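Local coordinates for protein leucyl aminopeptidase (Trypanosoma brucei brucei, PDB 5NTD) that probably removes leucine and other N-terminal residues from peptides as a manganese-containing M17 aminopeptidase, and binds the aminopeptidase inhibitor bestatin, at residues Tyr418-Gly423 / Thr488-His493; Lys283-Gly288 / Leu389-Asp394. All coordinates share one frame; numbering follows the deposited sequence.

Contact 1. Residues Tyr418-Gly423 / Thr488-His493; sequences YVNEEG and TGAHIH
With its CG set between the backbone N and the carbonyl carbon (chi1 71°), Asn420 swings its amide against the opposite backbone, where it meets Gly489 and His491 together. Its OD1 accepts the N-H of His491 at 2.8 Å; the bond is straight at hydrogen (178°), although the donor stands above the carbonyl plane of the amide. The ND2 donates to Gly489 O at 3.2 Å, and here the acceptor lies close to the amide plane. These two bonds from one flat group fix its rotation. Separately, the backbone N of Asn420 donates to His491 O. The side chain thus prolongs a strand pairing just where regular bridging stops. That pairing is antiparallel: Tyr418 and His493 form a hydrogen-bonded pair, with Tyr418 N to His493 O at 2.9 Å and His493 N to Tyr418 O equally long, followed by the non-hydrogen-bonded pair Val419 and Ile492. It places strand 415-419 beside strand 490-495 in the mixed sheet of the M17 catalytic domain. On one face Val419 and Ile492 lie side by side, CG1 of Val419 3.8 Å from CG1 of Ile492, and helix 422-435 packs against both. On the other, CB of Tyr418 sits in plane at the edge of the His493 imidazole, 3.8 Å from its CD2. Both histidine rings of this strand are tethered to Asp398, His491 through NE2 and His493 through ND1. Glu421, at the N-cap of helix 422-435, brings OE1 to 3.5 Å from CB of Ala490.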
loop_
_atom_site.group_PDB
_atom_site.type_symbol
_atom_site.label_atom_id
_atom_site.label_comp_id
_atom_site.label_asym_id
_atom_site.label_seq_id
_atom_site.Cartn_x
_atom_site.Cartn_y
_atom_site.Cartn_z
ATOM N N TYR G 418 -12.824 -24.054 -17.833
ATOM C CA TYR G 418 -13.466 -24.754 -16.720
ATOM C C TYR G 418 -14.672 -25.483 -17.317
ATOM O O TYR G 418 -15.632 -24.837 -17.752
ATOM C CB TYR G 418 -13.900 -23.743 -15.649
ATOM C CG TYR G 418 -14.646 -24.306 -14.471
ATOM C CD1 TYR G 418 -13.945 -24.819 -13.359
ATOM C CD2 TYR G 418 -16.045 -24.277 -14.416
ATOM C CE1 TYR G 418 -14.628 -25.334 -12.265
ATOM C CE2 TYR G 418 -16.732 -24.805 -13.324
ATOM C CZ TYR G 418 -16.024 -25.310 -12.252
ATOM O OH TYR G 418 -16.694 -25.814 -11.153
ATOM N N VAL G 419 -14.613 -26.792 -17.330
ATOM C CA VAL G 419 -15.536 -27.592 -18.104
ATOM C C VAL G 419 -16.063 -28.791 -17.317
ATOM O O VAL G 419 -15.292 -29.532 -16.727
ATOM C CB VAL G 419 -14.870 -28.108 -19.393
ATOM C CG1 VAL G 419 -15.916 -28.622 -20.390
ATOM C CG2 VAL G 419 -14.067 -26.999 -20.059
ATOM N N ASN G 420 -17.369 -28.994 -17.363
ATOM C CA ASN G 420 -17.982 -30.091 -16.582
ATOM C C ASN G 420 -17.867 -31.501 -17.183
ATOM O O ASN G 420 -18.173 -32.463 -16.536
ATOM C CB ASN G 420 -19.438 -29.799 -16.261
ATOM C CG ASN G 420 -20.308 -29.878 -17.468
ATOM O OD1 ASN G 420 -19.828 -29.850 -18.603
ATOM N ND2 ASN G 420 -21.580 -29.956 -17.251
ATOM N N GLU G 421 -17.386 -31.597 -18.401
ATOM C CA GLU G 421 -17.217 -32.908 -19.110
ATOM C C GLU G 421 -15.882 -32.971 -19.823
ATOM O O GLU G 421 -15.515 -32.022 -20.477
ATOM C CB GLU G 421 -18.302 -33.102 -20.138
ATOM C CG GLU G 421 -19.668 -33.277 -19.506
ATOM C CD GLU G 421 -20.769 -33.561 -20.506
ATOM O OE1 GLU G 421 -20.479 -33.620 -21.733
ATOM O OE2 GLU G 421 -21.934 -33.733 -20.041
ATOM N N GLU G 422 -15.171 -34.063 -19.656
ATOM C CA GLU G 422 -13.839 -34.262 -20.265
ATOM C C GLU G 422 -13.918 -34.139 -21.807
ATOM O O GLU G 422 -13.062 -33.519 -22.428
ATOM C CB GLU G 422 -13.234 -35.616 -19.819
ATOM C CG GLU G 422 -11.698 -35.780 -19.792
ATOM C CD GLU G 422 -11.048 -35.890 -21.168
ATOM O OE1 GLU G 422 -11.706 -36.036 -22.203
ATOM O OE2 GLU G 422 -9.831 -35.825 -21.256
ATOM N N GLY G 423 -14.971 -34.682 -22.404
ATOM C CA GLY G 423 -15.127 -34.717 -23.876
ATOM C C GLY G 423 -15.226 -33.337 -24.515
ATOM O O GLY G 423 -14.518 -33.010 -25.479
ATOM N N THR G 488 -28.853 -30.468 -18.779
ATOM C CA THR G 488 -28.047 -31.631 -18.377
ATOM C C THR G 488 -26.847 -31.889 -19.310
ATOM O O THR G 488 -26.253 -32.961 -19.308
ATOM C CB THR G 488 -28.907 -32.902 -18.364
ATOM O OG1 THR G 488 -29.363 -33.131 -19.693
ATOM C CG2 THR G 488 -30.100 -32.758 -17.419
ATOM N N GLY G 489 -26.491 -30.882 -20.095
ATOM C CA GLY G 489 -25.439 -31.031 -21.116
ATOM C C GLY G 489 -24.081 -30.566 -20.670
ATOM O O GLY G 489 -23.794 -30.423 -19.485
ATOM N N ALA G 490 -23.252 -30.247 -21.646
ATOM C CA ALA G 490 -21.878 -29.844 -21.401
ATOM C C ALA G 490 -21.818 -28.343 -21.215
ATOM O O ALA G 490 -22.416 -27.581 -21.950
ATOM C CB ALA G 490 -20.974 -30.277 -22.541
ATOM N N HIS G 491 -21.053 -27.927 -20.229
ATOM C CA HIS G 491 -20.836 -26.487 -19.982
ATOM C C HIS G 491 -19.351 -26.148 -20.057
ATOM O O HIS G 491 -18.547 -26.717 -19.336
ATOM C CB HIS G 491 -21.374 -26.068 -18.633
ATOM C CG HIS G 491 -21.036 -24.660 -18.284
ATOM N ND1 HIS G 491 -20.492 -24.302 -17.081
ATOM C CD2 HIS G 491 -21.129 -23.517 -19.009
ATOM C CE1 HIS G 491 -20.263 -23.001 -17.077
ATOM N NE2 HIS G 491 -20.630 -22.502 -18.237
ATOM N N ILE G 492 -19.027 -25.256 -20.972
ATOM C CA ILE G 492 -17.671 -24.819 -21.200
ATOM C C ILE G 492 -17.536 -23.344 -20.817
ATOM O O ILE G 492 -18.112 -22.483 -21.462
ATOM C CB ILE G 492 -17.249 -24.946 -22.667
ATOM C CG1 ILE G 492 -17.403 -26.403 -23.151
ATOM C CG2 ILE G 492 -15.790 -24.504 -22.835
ATOM C CD1 ILE G 492 -17.273 -26.571 -24.651
ATOM N N HIS G 493 -16.778 -23.093 -19.753
ATOM C CA HIS G 493 -16.487 -21.742 -19.320
ATOM C C HIS G 493 -15.100 -21.360 -19.811
ATOM O O HIS G 493 -14.126 -22.022 -19.511
ATOM C CB HIS G 493 -16.586 -21.624 -17.807
ATOM C CG HIS G 493 -15.984 -20.359 -17.263
ATOM N ND1 HIS G 493 -16.444 -19.108 -17.603
ATOM C CD2 HIS G 493 -14.922 -20.158 -16.454
ATOM C CE1 HIS G 493 -15.700 -18.191 -17.023
ATOM N NE2 HIS G 493 -14.780 -18.804 -16.303
#

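Contact 2. Residues Lys283-Gly288 / Leu389-Asp394; sequences KVSLVG and LSFTPD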
loop_
_atom_site.group_PDB
_atom_site.type_symbol
_atom_site.label_atom_id
_atom_site.label_comp_id
_atom_site.label_asym_id
_atom_site.label_seq_id
_atom_site.Cartn_x
_atom_site.Cartn_y
_atom_site.Cartn_z
ATOM N N LYS G 283 -27.206 -28.314 -30.711
ATOM C CA LYS G 283 -27.766 -27.034 -30.217
ATOM C C LYS G 283 -26.824 -26.431 -29.168
ATOM O O LYS G 283 -26.564 -27.033 -28.110
ATOM C CB LYS G 283 -29.152 -27.228 -29.622
ATOM C CG LYS G 283 -30.115 -27.950 -30.541
ATOM C CD LYS G 283 -31.541 -27.845 -30.005
ATOM C CE LYS G 283 -32.409 -29.055 -30.336
ATOM N NZ LYS G 283 -32.605 -29.870 -29.091
ATOM N N VAL G 284 -26.326 -25.241 -29.476
ATOM C CA VAL G 284 -25.326 -24.587 -28.652
ATOM C C VAL G 284 -25.803 -23.202 -28.267
ATOM O O VAL G 284 -26.176 -22.412 -29.105
ATOM C CB VAL G 284 -23.970 -24.471 -29.370
ATOM C CG1 VAL G 284 -22.945 -23.827 -28.464
ATOM C CG2 VAL G 284 -23.470 -25.827 -29.801
ATOM N N SER G 285 -25.733 -22.918 -26.977
ATOM C CA SER G 285 -25.999 -21.572 -26.425
ATOM C C SER G 285 -24.709 -20.900 -26.015
ATOM O O SER G 285 -23.937 -21.431 -25.208
ATOM C CB SER G 285 -26.927 -21.619 -25.243
ATOM O OG SER G 285 -28.252 -21.919 -25.644
ATOM N N LEU G 286 -24.483 -19.742 -26.598
ATOM C CA LEU G 286 -23.330 -18.923 -26.289
ATOM C C LEU G 286 -23.755 -17.833 -25.330
ATOM O O LEU G 286 -24.801 -17.215 -25.510
ATOM C CB LEU G 286 -22.739 -18.264 -27.535
ATOM C CG LEU G 286 -22.402 -19.211 -28.688
ATOM C CD1 LEU G 286 -21.987 -18.419 -29.925
ATOM C CD2 LEU G 286 -21.281 -20.172 -28.311
ATOM N N VAL G 287 -22.906 -17.563 -24.343
ATOM C CA VAL G 287 -23.142 -16.467 -23.383
ATOM C C VAL G 287 -21.841 -15.669 -23.193
ATOM O O VAL G 287 -20.829 -16.226 -22.892
ATOM C CB VAL G 287 -23.603 -17.016 -22.034
ATOM C CG1 VAL G 287 -23.960 -15.876 -21.089
ATOM C CG2 VAL G 287 -24.807 -17.912 -22.223
ATOM N N GLY G 288 -21.914 -14.372 -23.390
ATOM C CA GLY G 288 -20.735 -13.523 -23.347
ATOM C C GLY G 288 -20.808 -12.393 -22.332
ATOM O O GLY G 288 -21.825 -11.733 -22.202
ATOM N N LEU G 389 -35.278 -20.070 -23.275
ATOM C CA LEU G 389 -35.309 -20.093 -24.768
ATOM C C LEU G 389 -36.307 -21.130 -25.263
ATOM O O LEU G 389 -36.812 -21.942 -24.504
ATOM C CB LEU G 389 -33.909 -20.364 -25.366
ATOM C CG LEU G 389 -32.832 -19.387 -24.936
ATOM C CD1 LEU G 389 -31.526 -19.719 -25.637
ATOM C CD2 LEU G 389 -33.224 -17.940 -25.222
ATOM N N SER G 390 -36.578 -21.077 -26.550
ATOM C CA SER G 390 -37.530 -22.046 -27.188
ATOM C C SER G 390 -36.930 -23.442 -27.366
ATOM O O SER G 390 -37.632 -24.362 -27.713
ATOM C CB SER G 390 -37.990 -21.553 -28.548
ATOM O OG SER G 390 -36.845 -21.279 -29.352
ATOM N N PHE G 391 -35.637 -23.577 -27.150
ATOM C CA PHE G 391 -34.986 -24.893 -27.098
ATOM C C PHE G 391 -34.100 -24.973 -25.869
ATOM O O PHE G 391 -33.786 -23.958 -25.247
ATOM C CB PHE G 391 -34.148 -25.125 -28.343
ATOM C CG PHE G 391 -32.936 -24.221 -28.433
ATOM C CD1 PHE G 391 -33.030 -22.964 -28.994
ATOM C CD2 PHE G 391 -31.694 -24.673 -28.002
ATOM C CE1 PHE G 391 -31.912 -22.151 -29.115
ATOM C CE2 PHE G 391 -30.562 -23.872 -28.118
ATOM C CZ PHE G 391 -30.673 -22.604 -28.666
ATOM N N THR G 392 -33.680 -26.184 -25.550
ATOM C CA THR G 392 -32.704 -26.419 -24.477
ATOM C C THR G 392 -31.396 -26.826 -25.130
ATOM O O THR G 392 -31.369 -27.773 -25.882
ATOM C CB THR G 392 -33.154 -27.527 -23.515
ATOM O OG1 THR G 392 -34.417 -27.160 -22.942
ATOM C CG2 THR G 392 -32.160 -27.702 -22.347
ATOM N N PRO G 393 -30.283 -26.114 -24.831
ATOM C CA PRO G 393 -29.053 -26.420 -25.524
ATOM C C PRO G 393 -28.412 -27.690 -25.043
ATOM O O PRO G 393 -28.610 -28.108 -23.917
ATOM C CB PRO G 393 -28.161 -25.236 -25.174
ATOM C CG PRO G 393 -28.647 -24.781 -23.854
ATOM C CD PRO G 393 -30.127 -24.949 -23.940
ATOM N N ASP G 394 -27.648 -28.290 -25.940
ATOM C CA ASP G 394 -26.834 -29.456 -25.626
ATOM C C ASP G 394 -25.558 -29.015 -24.940
ATOM O O ASP G 394 -24.967 -29.764 -24.171
ATOM C CB ASP G 394 -26.451 -30.234 -26.896
ATOM C CG ASP G 394 -27.677 -30.742 -27.666
ATOM O OD1 ASP G 394 -28.579 -31.337 -27.028
ATOM O OD2 ASP G 394 -27.731 -30.494 -28.898
HETATM O O HOH W 1 -35.090 -28.571 -27.213
#
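Two hydrogen bonds join Lys283 to Asp394, one through backbone atoms alone and one through the carboxylate. Asp394 N donates to Lys283 O at 2.7 Å; the N-H...O angle is only 143° and the donor is tilted from the carbonyl plane of Lys283. In return, Lys283 N gives its hydrogen to Asp394 OD2 at 2.9 Å; this bond is straighter (164°) and reaches the oxygen on its anti side, somewhat out of the carboxylate plane. Asp394 has CG anti to its own carbonyl carbon (chi1 -60°), which carries the carboxylate back to the Lys283 amide, so both polar backbone atoms of Lys283 are engaged by the same residue. The ammonium group makes no salt bridge here: Lys283 NZ remains 4.8 Å from Asp394 OD1. A water accepts from Thr392 N and, weakly, from Lys283 NZ.

Van der Waals contacts follow along the strand. The aliphatic part of Lys283 runs antiparallel alongside the Phe391 side chain, with CD 3.8 Å from CD2 of the ring in an oblique approach. The hydroxyl oxygen of Ser285 packs against the proline ring, OG lying 3.4 Å from both CB and CG of Pro393, and also nears CD1 of Leu389. Its hydrogen-bond partner is Ser336 OG on strand 334-344.

Beyond Asp394 the backbone bonding continues, Lys283 and Ser285 pairing with Val395 and Ser285 also with Ile397. The loop after helix 374-387 thereby delivers the chain into strand 395-400, which pairs with strand 283-291 in the parallel part of the mixed sheet of the alpha/beta M17 catalytic domain.

In the fold
Contact 1 and contact 2 occupy successive positions across one mixed sheet, their centres 14 Å apart. Strand 395-400 runs parallel to both 283-291 and 490-495 and lies between them. The two contacts touch directly where Ala490 N approaches Asp394 O at 3.1 Å, a probable hydrogen bond; Asp394 would then bridge the two contacts. Further along, strand 283-291 leads toward the active site: it carries Lys289, a ligand of manganese that also lines the bicarbonate and bestatin pockets. Leu402, just after strand 395-400, lines the bicarbonate pocket too, while the side chain of His493 in contact 1 is about 10 Å from the bound bestatin.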